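Local coordinates for uncharacterized protein (Bacteroides eggerthii, PDB 4FTD) that is of unknown function but carries a six-bladed beta-propeller and an immunoglobulin-like domain and may take part in carbohydrate metabolism, at residues T183-G188 with K216-E221; S206-K211 with I233-I238; T161-K166 with P177-V182. All coordinates share one frame; numbering follows the deposited sequence.

Three contacts lie on two neighbouring sheets, consistent with adjacent blades of the beta-propeller. Interaction 3 comes first along the chain and pairs the third and fourth strands of one sheet, 163-166 and 178-179. Segment 183-188 then carries the chain to the next sheet, packing on its strand 215-220 in interaction 1; W220 bonds back to D181, and the two centres lie about 14 Å apart. Interaction 2, centred about 15 Å from interaction 1, joins loops at the ends of strands 201-207 and 228-233 of that second sheet, its segments alternating with those of interaction 1. Backbone bonding of K216 with S206 links these two contacts directly, whereas interactions 2 and 3, about 26 Å apart between centres, do not touch.

Interaction 1: T183-G188 with K216-E221; sequences TGVKGG and KIYYWE
The loop linking one propeller sheet to the next lies against the third strand of the second sheet, with V185 and K186 resting on K216 and Y218. V185 is the centre of an inverse gamma turn. Its CG1, anti to the backbone N (chi1 176°), comes down over the middle of one Y218 ring face, 3.7 Å from the ring centroid and only 10° off the normal, a CH-pi contact. The other branch, CG2, lies along the CD2-CE2 side of that ring and reaches W220 CZ2 at 4.1 Å.

Beyond the ring, the Y218 hydroxyl joins a compact polar cluster. K216, bent at chi3 (75°), brings NZ to 2.9 Å from K186 O, nearly in line with the carbonyl bond; the same NZ donates to Y218 OH at 3.0 Å. The hydroxyl also accepts a weak bond from K186 N and gives its own hydrogen to a water, OH to water 2.6 Å, which in turn donates to G187 O. The phenol is thereby held at its oxygen as well as over its ring. At G187 the backbone angles call for glycine, and a side chain there would also run into K216 CD. K186 NZ forms a salt bridge with D191 OD2.

Strand 201-207 lies beside strand 215-220, its V202 and L204 touching W220, while V229 of strand 228-233 meets Y218 and P227 of the connecting loop packs on both V185 and W220.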
ATOM      1  N   THR A 183      13.687   3.062 -30.841  1.00 41.86           N
ATOM      2  CA  THR A 183      14.585   2.727 -31.986  1.00 48.87           C
ATOM      3  C   THR A 183      15.457   1.530 -31.616  1.00 48.44           C
ATOM      4  O   THR A 183      16.044   1.501 -30.541  1.00 43.71           O
ATOM      5  CB  THR A 183      15.484   3.906 -32.363  1.00 52.14           C
ATOM      6  OG1 THR A 183      14.664   5.045 -32.470  1.00 58.07           O
ATOM      7  CG2 THR A 183      16.174   3.691 -33.742  1.00 53.33           C
ATOM      8  N   GLY A 184      15.419   0.484 -32.437  1.00 53.37           N
ATOM      9  CA  GLY A 184      16.180  -0.754 -32.144  1.00 46.00           C
ATOM     10  C   GLY A 184      15.656  -1.637 -31.037  1.00 45.63           C
ATOM     11  O   GLY A 184      16.298  -2.631 -30.702  1.00 51.12           O
ATOM     12  N   VAL A 185      14.490  -1.307 -30.459  1.00 39.82           N
ATOM     13  CA  VAL A 185      13.898  -2.112 -29.426  1.00 37.66           C
ATOM     14  C   VAL A 185      13.044  -3.176 -30.161  1.00 44.68           C
ATOM     15  O   VAL A 185      11.819  -3.033 -30.334  1.00 45.86           O
ATOM     16  CB  VAL A 185      13.107  -1.260 -28.409  1.00 40.53           C
ATOM     17  CG1 VAL A 185      12.411  -2.156 -27.372  1.00 40.93           C
ATOM     18  CG2 VAL A 185      14.050  -0.269 -27.748  1.00 42.13           C
ATOM     19  N   LYS A 186      13.734  -4.248 -30.526  1.00 38.92           N
ATOM     20  CA  LYS A 186      13.276  -5.341 -31.392  1.00 41.48           C
ATOM     21  C   LYS A 186      13.956  -6.655 -31.028  1.00 37.53           C
ATOM     22  O   LYS A 186      15.142  -6.678 -30.707  1.00 42.04           O
ATOM     23  CB  LYS A 186      13.619  -5.014 -32.854  1.00 48.18           C
ATOM     24  CG  LYS A 186      12.580  -4.145 -33.536  1.00 67.52           C
ATOM     25  CD  LYS A 186      11.488  -5.050 -34.083  1.00 86.39           C
ATOM     26  CE  LYS A 186      10.152  -4.366 -34.344  1.00 84.39           C
ATOM     27  NZ  LYS A 186       9.098  -5.438 -34.287  1.00 55.94           N
ATOM     28  N   GLY A 187      13.224  -7.757 -31.175  1.00 41.41           N
ATOM     29  CA  GLY A 187      13.740  -9.079 -30.818  1.00 41.72           C
ATOM     30  C   GLY A 187      12.896  -9.765 -29.745  1.00 40.29           C
ATOM     31  O   GLY A 187      12.619  -9.187 -28.679  1.00 41.83           O
ATOM     32  N   GLY A 188      12.589 -11.034 -29.986  1.00 39.49           N
ATOM     33  CA  GLY A 188      11.750 -11.799 -29.114  1.00 41.90           C
ATOM     34  C   GLY A 188      10.411 -11.997 -29.787  1.00 37.73           C
ATOM     35  O   GLY A 188      10.123 -11.380 -30.776  1.00 39.32           O
ATOM     36  N   LYS A 216      15.463  -9.970 -24.049  1.00 38.06           N
ATOM     37  CA  LYS A 216      16.177  -8.718 -23.966  1.00 39.13           C
ATOM     38  C   LYS A 216      15.601  -7.846 -22.896  1.00 37.12           C
ATOM     39  O   LYS A 216      14.397  -7.940 -22.613  1.00 34.86           O
ATOM     40  CB  LYS A 216      16.150  -8.038 -25.337  1.00 37.86           C
ATOM     41  CG  LYS A 216      16.800  -8.890 -26.427  1.00 41.43           C
ATOM     42  CD  LYS A 216      16.738  -8.256 -27.800  1.00 38.89           C
ATOM     43  CE  LYS A 216      17.728  -7.132 -27.898  1.00 41.48           C
ATOM     44  NZ  LYS A 216      17.562  -6.457 -29.194  1.00 38.20           N
ATOM     45  N   ILE A 217      16.476  -7.076 -22.260  1.00 36.38           N
ATOM     46  CA  ILE A 217      16.132  -6.085 -21.247  1.00 36.05           C
ATOM     47  C   ILE A 217      16.734  -4.760 -21.715  1.00 32.58           C
ATOM     48  O   ILE A 217      17.919  -4.686 -22.101  1.00 39.41           O
ATOM     49  CB  ILE A 217      16.656  -6.424 -19.853  1.00 36.26           C
ATOM     50  CG1 ILE A 217      16.234  -7.868 -19.460  1.00 33.89           C
ATOM     51  CG2 ILE A 217      16.202  -5.421 -18.814  1.00 32.87           C
ATOM     52  CD1 ILE A 217      16.816  -8.356 -18.149  1.00 36.38           C
ATOM     53  N   TYR A 218      15.877  -3.761 -21.697  1.00 35.19           N
ATOM     54  CA  TYR A 218      16.185  -2.429 -22.113  1.00 32.91           C
ATOM     55  C   TYR A 218      16.047  -1.435 -20.951  1.00 35.07           C
ATOM     56  O   TYR A 218      15.207  -1.620 -20.052  1.00 37.66           O
ATOM     57  CB  TYR A 218      15.207  -2.024 -23.192  1.00 35.12           C
ATOM     58  CG  TYR A 218      15.230  -2.914 -24.430  1.00 32.58           C
ATOM     59  CD1 TYR A 218      14.433  -4.046 -24.503  1.00 34.85           C
ATOM     60  CD2 TYR A 218      16.056  -2.601 -25.525  1.00 38.19           C
ATOM     61  CE1 TYR A 218      14.394  -4.838 -25.656  1.00 37.85           C
ATOM     62  CE2 TYR A 218      16.047  -3.390 -26.676  1.00 40.56           C
ATOM     63  CZ  TYR A 218      15.222  -4.513 -26.732  1.00 38.50           C
ATOM     64  OH  TYR A 218      15.162  -5.257 -27.861  1.00 39.00           O
ATOM     65  N   TYR A 219      16.817  -0.335 -21.060  1.00 37.81           N
ATOM     66  CA  TYR A 219      16.927   0.677 -20.037  1.00 39.63           C
ATOM     67  C   TYR A 219      16.893   2.081 -20.630  1.00 38.02           C
ATOM     68  O   TYR A 219      17.577   2.353 -21.637  1.00 40.39           O
ATOM     69  CB  TYR A 219      18.279   0.468 -19.317  1.00 37.09           C
ATOM     70  CG  TYR A 219      18.679   1.517 -18.271  1.00 37.41           C
ATOM     71  CD1 TYR A 219      18.288   1.394 -16.942  1.00 41.49           C
ATOM     72  CD2 TYR A 219      19.544   2.552 -18.591  1.00 39.03           C
ATOM     73  CE1 TYR A 219      18.690   2.313 -15.989  1.00 39.05           C
ATOM     74  CE2 TYR A 219      19.933   3.479 -17.639  1.00 41.46           C
ATOM     75  CZ  TYR A 219      19.497   3.350 -16.337  1.00 45.48           C
ATOM     76  OH  TYR A 219      19.873   4.248 -15.366  1.00 42.83           O
ATOM     77  N   TRP A 220      16.128   2.968 -19.987  1.00 39.65           N
ATOM     78  CA  TRP A 220      16.092   4.380 -20.304  1.00 41.28           C
ATOM     79  C   TRP A 220      16.492   5.139 -19.057  1.00 44.42           C
ATOM     80  O   TRP A 220      15.824   5.026 -18.008  1.00 40.92           O
ATOM     81  CB  TRP A 220      14.666   4.820 -20.685  1.00 43.52           C
ATOM     82  CG  TRP A 220      14.270   4.410 -22.049  1.00 39.20           C
ATOM     83  CD1 TRP A 220      14.227   5.203 -23.169  1.00 41.36           C
ATOM     84  CD2 TRP A 220      13.806   3.127 -22.445  1.00 37.58           C
ATOM     85  NE1 TRP A 220      13.822   4.470 -24.252  1.00 40.79           N
ATOM     86  CE2 TRP A 220      13.531   3.192 -23.830  1.00 38.75           C
ATOM     87  CE3 TRP A 220      13.625   1.904 -21.772  1.00 34.85           C
ATOM     88  CZ2 TRP A 220      13.069   2.094 -24.545  1.00 38.99           C
ATOM     89  CZ3 TRP A 220      13.152   0.821 -22.493  1.00 38.63           C
ATOM     90  CH2 TRP A 220      12.884   0.921 -23.854  1.00 36.51           C
ATOM     91  N   GLU A 221      17.567   5.898 -19.156  1.00 43.91           N
ATOM     92  CA  GLU A 221      18.064   6.694 -18.026  1.00 43.17           C
ATOM     93  C   GLU A 221      17.023   7.715 -17.591  1.00 47.55           C
ATOM     94  O   GLU A 221      16.728   7.871 -16.408  1.00 48.05           O
ATOM     95  CB  GLU A 221      19.360   7.414 -18.454  1.00 50.14           C
ATOM     96  CG  GLU A 221      20.024   8.297 -17.403  1.00 60.79           C
ATOM     97  CD  GLU A 221      20.744   7.535 -16.302  1.00 73.68           C
ATOM     98  OE1 GLU A 221      21.292   6.422 -16.545  1.00 72.73           O
ATOM     99  OE2 GLU A 221      20.790   8.075 -15.174  1.00 87.22           O
TER
HETATM  100  O   HOH W   1      12.990  -6.631 -27.987  1.00 33.26           O

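Interaction 2: S206-K211 with I233-I238; sequences SLSGGK and INVGNI
K211 lies along the turn at G236, and its side chain can be followed outward from there. CB rests on G236 CA at 3.9 Å. Past CG, the bend at chi2 (-55°) turns CD back toward V235, whose CG1 is 4.3 Å from it, a loose apolar approach. CE carries the chain past the valine to NZ, which donates to a water at 2.9 Å; this water donates in its turn to V235 O and I238 O, so the ammonium group reaches both carbonyls through one shared molecule. NZ also makes a weak hydrogen bond to G242 O.

The turn so gripped is a short 3-10 segment, 235-237, following strand 228-233 of a propeller sheet, with N237 N bonded to N234 O and I238 N to V235 O. Segment 206-211 leaves strand 201-207 of the same sheet, so the contact ties together two loops that emerge from non-adjacent strands, 215-220 lying between them.

The backbone of K211 adds a direct link. Its O accepts from G236 N at 3.2 Å, in the carbonyl plane and on a lone pair, although the N-H...O angle is only 135°. A second water bonds to K211 O at 2.8 Å and accepts from V235 N at 2.9 Å, bridging that carbonyl to V235, the residue ahead of G236 in the 3-10 segment. Deeper in, V235 CG2 packs on S208 OG at 4.1 Å; that hydroxyl is bonded to S213 O, and F215 of the intervening strand touches both S208 and V235.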
ATOM      1  N   SER A 206      11.551  -8.091 -23.188  1.00 34.78           N
ATOM      2  CA  SER A 206      10.854  -8.767 -24.264  1.00 33.67           C
ATOM      3  C   SER A 206      10.138 -10.019 -23.726  1.00 32.15           C
ATOM      4  O   SER A 206      10.286 -10.365 -22.529  1.00 33.93           O
ATOM      5  CB  SER A 206      11.845  -9.140 -25.388  1.00 37.49           C
ATOM      6  OG  SER A 206      12.700 -10.208 -25.063  1.00 34.26           O
ATOM      7  N   LEU A 207       9.376 -10.651 -24.598  1.00 36.94           N
ATOM      8  CA  LEU A 207       8.782 -11.960 -24.388  1.00 32.80           C
ATOM      9  C   LEU A 207       9.578 -12.912 -25.297  1.00 37.89           C
ATOM     10  O   LEU A 207       9.601 -12.728 -26.520  1.00 40.90           O
ATOM     11  CB  LEU A 207       7.274 -12.040 -24.704  1.00 35.25           C
ATOM     12  CG  LEU A 207       6.773 -13.503 -24.513  1.00 42.78           C
ATOM     13  CD1 LEU A 207       6.332 -13.599 -23.106  1.00 35.93           C
ATOM     14  CD2 LEU A 207       5.619 -13.833 -25.427  1.00 47.76           C
ATOM     15  N   SER A 208      10.273 -13.879 -24.669  1.00 35.38           N
ATOM     16  CA  SER A 208      11.023 -14.898 -25.363  1.00 34.27           C
ATOM     17  C   SER A 208      10.139 -16.140 -25.479  1.00 40.91           C
ATOM     18  O   SER A 208       9.890 -16.807 -24.472  1.00 40.16           O
ATOM     19  CB  SER A 208      12.307 -15.278 -24.563  1.00 41.70           C
ATOM     20  OG  SER A 208      12.979 -16.408 -25.127  1.00 38.99           O
ATOM     21  N   GLY A 209       9.730 -16.492 -26.691  1.00 40.67           N
ATOM     22  CA  GLY A 209       8.860 -17.651 -26.925  1.00 44.09           C
ATOM     23  C   GLY A 209       9.526 -19.019 -27.070  1.00 44.76           C
ATOM     24  O   GLY A 209       8.844 -19.993 -27.289  1.00 55.55           O
ATOM     25  N   GLY A 210      10.847 -19.109 -26.958  1.00 46.06           N
ATOM     26  CA  GLY A 210      11.525 -20.411 -27.044  1.00 45.76           C
ATOM     27  C   GLY A 210      12.973 -20.173 -26.737  1.00 53.95           C
ATOM     28  O   GLY A 210      13.373 -19.033 -26.532  1.00 50.73           O
ATOM     29  N   LYS A 211      13.763 -21.232 -26.789  1.00 50.98           N
ATOM     30  CA  LYS A 211      15.185 -21.202 -26.445  1.00 48.90           C
ATOM     31  C   LYS A 211      16.002 -20.244 -27.280  1.00 55.40           C
ATOM     32  O   LYS A 211      17.028 -19.735 -26.824  1.00 57.70           O
ATOM     33  CB  LYS A 211      15.833 -22.607 -26.615  1.00 55.40           C
ATOM     34  CG  LYS A 211      15.187 -23.761 -25.820  1.00 62.50           C
ATOM     35  CD  LYS A 211      15.094 -23.465 -24.326  1.00 65.62           C
ATOM     36  CE  LYS A 211      14.846 -24.733 -23.524  1.00 65.17           C
ATOM     37  NZ  LYS A 211      15.135 -24.475 -22.094  1.00 66.34           N
ATOM     38  N   ILE A 233      19.671 -12.268 -23.362  1.00 38.89           N
ATOM     39  CA  ILE A 233      19.851 -13.549 -22.702  1.00 47.17           C
ATOM     40  C   ILE A 233      19.460 -14.649 -23.661  1.00 44.78           C
ATOM     41  O   ILE A 233      18.368 -14.634 -24.272  1.00 45.26           O
ATOM     42  CB  ILE A 233      19.019 -13.613 -21.401  1.00 43.09           C
ATOM     43  CG1 ILE A 233      19.497 -12.532 -20.415  1.00 45.46           C
ATOM     44  CG2 ILE A 233      19.024 -15.015 -20.809  1.00 42.99           C
ATOM     45  CD1 ILE A 233      18.516 -12.246 -19.296  1.00 41.17           C
ATOM     46  N   ASN A 234      20.425 -15.535 -23.881  1.00 45.87           N
ATOM     47  CA  ASN A 234      20.242 -16.741 -24.671  1.00 47.59           C
ATOM     48  C   ASN A 234      19.734 -17.793 -23.702  1.00 46.25           C
ATOM     49  O   ASN A 234      20.522 -18.389 -22.980  1.00 45.24           O
ATOM     50  CB  ASN A 234      21.562 -17.197 -25.278  1.00 53.07           C
ATOM     51  CG  ASN A 234      21.388 -18.336 -26.250  1.00 63.22           C
ATOM     52  OD1 ASN A 234      20.465 -19.148 -26.145  1.00 58.64           O
ATOM     53  ND2 ASN A 234      22.269 -18.384 -27.233  1.00 68.70           N
ATOM     54  N   VAL A 235      18.429 -18.047 -23.725  1.00 43.49           N
ATOM     55  CA  VAL A 235      17.796 -18.958 -22.772  1.00 45.04           C
ATOM     56  C   VAL A 235      18.299 -20.387 -22.992  1.00 52.93           C
ATOM     57  O   VAL A 235      18.426 -21.157 -22.035  1.00 46.25           O
ATOM     58  CB  VAL A 235      16.248 -18.842 -22.826  1.00 43.75           C
ATOM     59  CG1 VAL A 235      15.578 -19.911 -21.935  1.00 44.90           C
ATOM     60  CG2 VAL A 235      15.841 -17.445 -22.349  1.00 39.68           C
ATOM     61  N   GLY A 236      18.626 -20.702 -24.254  1.00 46.57           N
ATOM     62  CA  GLY A 236      19.153 -21.995 -24.642  1.00 51.46           C
ATOM     63  C   GLY A 236      20.490 -22.324 -23.971  1.00 50.95           C
ATOM     64  O   GLY A 236      20.822 -23.454 -23.880  1.00 55.30           O
ATOM     65  N   ASN A 237      21.247 -21.316 -23.534  1.00 52.55           N
ATOM     66  CA  ASN A 237      22.524 -21.508 -22.840  1.00 53.64           C
ATOM     67  C   ASN A 237      22.352 -21.538 -21.313  1.00 55.05           C
ATOM     68  O   ASN A 237      23.334 -21.458 -20.616  1.00 60.35           O
ATOM     69  CB  ASN A 237      23.493 -20.363 -23.205  1.00 56.74           C
ATOM     70  CG  ASN A 237      23.891 -20.339 -24.686  1.00 68.74           C
ATOM     71  OD1 ASN A 237      23.745 -21.323 -25.402  1.00 61.67           O
ATOM     72  ND2 ASN A 237      24.434 -19.205 -25.132  1.00 65.96           N
ATOM     73  N   ILE A 238      21.115 -21.592 -20.791  1.00 48.20           N
ATOM     74  CA  ILE A 238      20.888 -21.661 -19.332  1.00 50.30           C
ATOM     75  C   ILE A 238      20.472 -23.094 -18.954  1.00 52.05           C
ATOM     76  O   ILE A 238      19.344 -23.480 -19.202  1.00 51.02           O
ATOM     77  CB  ILE A 238      19.843 -20.646 -18.833  1.00 54.54           C
ATOM     78  CG1 ILE A 238      20.252 -19.206 -19.222  1.00 50.60           C
ATOM     79  CG2 ILE A 238      19.675 -20.762 -17.313  1.00 45.26           C
ATOM     80  CD1 ILE A 238      19.162 -18.173 -18.998  1.00 46.17           C
TER
HETATM   81  O   HOH W   2      17.025 -17.030 -26.066  1.00 44.33           O
HETATM   82  O   HOH W   3      17.927 -23.922 -21.730  1.00 56.70           O

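Interaction 3: T161-K166 with P177-V182; sequences TPHLLK and PIMLDV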
ATOM      1  N   THR A 161       3.010   2.759 -28.848  1.00 35.22           N
ATOM      2  CA  THR A 161       4.213   2.063 -28.315  1.00 34.35           C
ATOM      3  C   THR A 161       4.347   2.487 -26.830  1.00 35.47           C
ATOM      4  O   THR A 161       3.583   3.309 -26.322  1.00 38.62           O
ATOM      5  CB  THR A 161       5.422   2.384 -29.200  1.00 37.97           C
ATOM      6  OG1 THR A 161       5.547   3.790 -29.271  1.00 42.47           O
ATOM      7  CG2 THR A 161       5.273   1.807 -30.665  1.00 36.51           C
ATOM      8  N   PRO A 162       5.284   1.870 -26.078  1.00 34.11           N
ATOM      9  CA  PRO A 162       5.358   2.138 -24.637  1.00 34.18           C
ATOM     10  C   PRO A 162       5.566   3.613 -24.290  1.00 34.22           C
ATOM     11  O   PRO A 162       6.319   4.328 -24.976  1.00 40.74           O
ATOM     12  CB  PRO A 162       6.543   1.269 -24.187  1.00 34.70           C
ATOM     13  CG  PRO A 162       6.534   0.126 -25.190  1.00 36.37           C
ATOM     14  CD  PRO A 162       6.165   0.789 -26.500  1.00 35.06           C
ATOM     15  N   HIS A 163       4.850   4.069 -23.272  1.00 36.21           N
ATOM     16  CA  HIS A 163       4.812   5.451 -22.974  1.00 34.64           C
ATOM     17  C   HIS A 163       4.593   5.744 -21.505  1.00 37.57           C
ATOM     18  O   HIS A 163       4.218   4.890 -20.749  1.00 37.34           O
ATOM     19  CB  HIS A 163       3.718   6.137 -23.808  1.00 41.12           C
ATOM     20  CG  HIS A 163       2.349   5.564 -23.616  1.00 38.29           C
ATOM     21  ND1 HIS A 163       1.962   4.377 -24.216  1.00 37.58           N
ATOM     22  CD2 HIS A 163       1.255   6.034 -22.938  1.00 41.12           C
ATOM     23  CE1 HIS A 163       0.676   4.159 -23.925  1.00 42.13           C
ATOM     24  NE2 HIS A 163       0.232   5.126 -23.125  1.00 37.39           N
ATOM     25  N   LEU A 164       4.917   6.976 -21.150  1.00 36.61           N
ATOM     26  CA  LEU A 164       4.693   7.534 -19.826  1.00 40.68           C
ATOM     27  C   LEU A 164       3.518   8.516 -19.862  1.00 44.10           C
ATOM     28  O   LEU A 164       3.220   9.117 -20.890  1.00 44.85           O
ATOM     29  CB  LEU A 164       5.957   8.236 -19.332  1.00 43.39           C
ATOM     30  CG  LEU A 164       7.239   7.417 -19.247  1.00 42.03           C
ATOM     31  CD1 LEU A 164       8.413   8.326 -18.895  1.00 47.24           C
ATOM     32  CD2 LEU A 164       7.115   6.297 -18.253  1.00 41.53           C
ATOM     33  N   LEU A 165       2.856   8.638 -18.728  1.00 39.91           N
ATOM     34  CA  LEU A 165       1.797   9.589 -18.491  1.00 44.12           C
ATOM     35  C   LEU A 165       2.228  10.319 -17.216  1.00 44.83           C
ATOM     36  O   LEU A 165       2.514   9.707 -16.206  1.00 42.16           O
ATOM     37  CB  LEU A 165       0.507   8.828 -18.282  1.00 41.27           C
ATOM     38  CG  LEU A 165      -0.055   7.924 -19.398  1.00 46.07           C
ATOM     39  CD1 LEU A 165      -1.179   7.047 -18.873  1.00 37.59           C
ATOM     40  CD2 LEU A 165      -0.583   8.782 -20.556  1.00 37.65           C
ATOM     41  N   LYS A 166       2.318  11.620 -17.277  1.00 42.64           N
ATOM     42  CA  LYS A 166       2.700  12.399 -16.112  1.00 47.63           C
ATOM     43  C   LYS A 166       1.518  12.352 -15.117  1.00 45.32           C
ATOM     44  O   LYS A 166       0.355  12.603 -15.474  1.00 40.25           O
ATOM     45  CB  LYS A 166       3.013  13.831 -16.564  1.00 49.23           C
ATOM     46  CG  LYS A 166       4.257  14.440 -15.945  1.00 69.84           C
ATOM     47  CD  LYS A 166       4.381  15.947 -16.171  1.00 71.37           C
ATOM     48  CE  LYS A 166       4.216  16.410 -17.614  1.00 94.54           C
ATOM     49  NZ  LYS A 166       5.184  15.792 -18.562  1.00 90.43           N
ATOM     50  N   PRO A 177       0.280  11.139 -23.585  1.00 46.18           N
ATOM     51  CA  PRO A 177       1.356  10.164 -23.694  1.00 47.56           C
ATOM     52  C   PRO A 177       2.691  10.738 -24.068  1.00 49.92           C
ATOM     53  O   PRO A 177       2.808  11.537 -24.983  1.00 47.34           O
ATOM     54  CB  PRO A 177       0.857   9.196 -24.781  1.00 46.89           C
ATOM     55  CG  PRO A 177      -0.640   9.296 -24.691  1.00 52.91           C
ATOM     56  CD  PRO A 177      -0.888  10.739 -24.409  1.00 54.33           C
ATOM     57  N   ILE A 178       3.711  10.347 -23.327  1.00 49.34           N
ATOM     58  CA  ILE A 178       5.067  10.729 -23.617  1.00 44.73           C
ATOM     59  C   ILE A 178       5.638   9.411 -24.137  1.00 45.30           C
ATOM     60  O   ILE A 178       5.902   8.492 -23.344  1.00 40.73           O
ATOM     61  CB  ILE A 178       5.781  11.210 -22.340  1.00 51.36           C
ATOM     62  CG1 ILE A 178       5.077  12.441 -21.716  1.00 58.36           C
ATOM     63  CG2 ILE A 178       7.240  11.525 -22.636  1.00 48.64           C
ATOM     64  CD1 ILE A 178       5.264  12.512 -20.194  1.00 50.63           C
HETATM   65  N   MSE A 179       5.799   9.273 -25.444  1.00 43.16           N
HETATM   66  CA  MSE A 179       6.369   8.025 -26.000  1.00 45.79           C
HETATM   67  C   MSE A 179       7.897   7.880 -25.782  1.00 39.87           C
HETATM   68  O   MSE A 179       8.669   8.791 -26.024  1.00 44.08           O
HETATM   69  CB  MSE A 179       6.064   7.874 -27.508  1.00 47.77           C
HETATM   70  CG  MSE A 179       4.841   6.880 -27.781  1.00 54.73           C
HETATM   71 SE   MSE A 179       3.279   7.908 -27.294  0.75 55.64          SE
HETATM   72  CE  MSE A 179       1.842   6.508 -27.439  1.00 50.43           C
ATOM     73  N   LEU A 180       8.310   6.717 -25.306  1.00 40.42           N
ATOM     74  CA  LEU A 180       9.693   6.387 -25.233  1.00 39.63           C
ATOM     75  C   LEU A 180      10.292   6.209 -26.604  1.00 40.03           C
ATOM     76  O   LEU A 180       9.632   5.717 -27.522  1.00 40.56           O
ATOM     77  CB  LEU A 180       9.827   5.081 -24.451  1.00 39.05           C
ATOM     78  CG  LEU A 180       9.478   5.143 -22.953  1.00 43.17           C
ATOM     79  CD1 LEU A 180       9.470   3.718 -22.370  1.00 42.69           C
ATOM     80  CD2 LEU A 180      10.446   6.038 -22.146  1.00 41.98           C
ATOM     81  N   ASP A 181      11.576   6.536 -26.732  1.00 41.84           N
ATOM     82  CA  ASP A 181      12.341   6.209 -27.935  1.00 42.16           C
ATOM     83  C   ASP A 181      12.517   4.710 -27.969  1.00 45.46           C
ATOM     84  O   ASP A 181      13.145   4.156 -27.071  1.00 40.02           O
ATOM     85  CB  ASP A 181      13.683   6.945 -27.900  1.00 44.91           C
ATOM     86  CG  ASP A 181      14.529   6.711 -29.129  1.00 52.05           C
ATOM     87  OD1 ASP A 181      14.233   5.822 -29.958  1.00 46.47           O
ATOM     88  OD2 ASP A 181      15.524   7.439 -29.256  1.00 61.00           O
ATOM     89  N   VAL A 182      11.915   4.037 -28.967  1.00 42.04           N
ATOM     90  CA  VAL A 182      12.004   2.566 -29.100  1.00 42.11           C
ATOM     91  C   VAL A 182      12.823   2.176 -30.356  1.00 41.07           C
ATOM     92  O   VAL A 182      12.727   1.067 -30.849  1.00 39.63           O
ATOM     93  CB  VAL A 182      10.619   1.862 -29.005  1.00 41.80           C
ATOM     94  CG1 VAL A 182      10.067   1.921 -27.587  1.00 42.04           C
ATOM     95  CG2 VAL A 182       9.622   2.457 -30.003  1.00 37.98           C
TER
HETATM   96  O   HOH W   4       7.365   4.189 -27.437  1.00 43.31           O
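With chi1 at 57°, H163 sets its CG between its own backbone N and carbonyl carbon, and M179, a selenomethionine bent at chi2 (75°), folds its chain alongside so that CE lies over one face of the imidazole. This CH-pi contact measures 4.2 Å from CE to the ring centroid. P177 CB meets the same ring obliquely, 3.7 Å from H163 CD2. The ring's rotation is fixed by its nitrogens: ND1 donates to T161 O at 2.9 Å, nearly in the ring plane, and NE2 is bonded to Y130 OH. An alanine in place of H163 is likely to leave T161 O and the Y130 hydroxyl without these mates and the selenomethionine methyl without the ring face it rests over.

The backbones are tied by L164 N to I178 O and I178 N to L164 O, both 2.8 Å, and past the bridge by L180 N to P162 O at 3.1 Å. One water joins T161 OG1, P162 O and L180 O where the chains begin to part. On the other side of the sheet from H163, L164 CB packs on I178 CB at 4.2 Å. H163 with M179 is a non-hydrogen-bonded antiparallel pair, L164 with I178 a hydrogen-bonded one. Strands 163-166 and 178-179, connected through helix 167-171, are the third and the outermost fourth strand of a four-stranded antiparallel sheet, as in the blades of a beta-propeller.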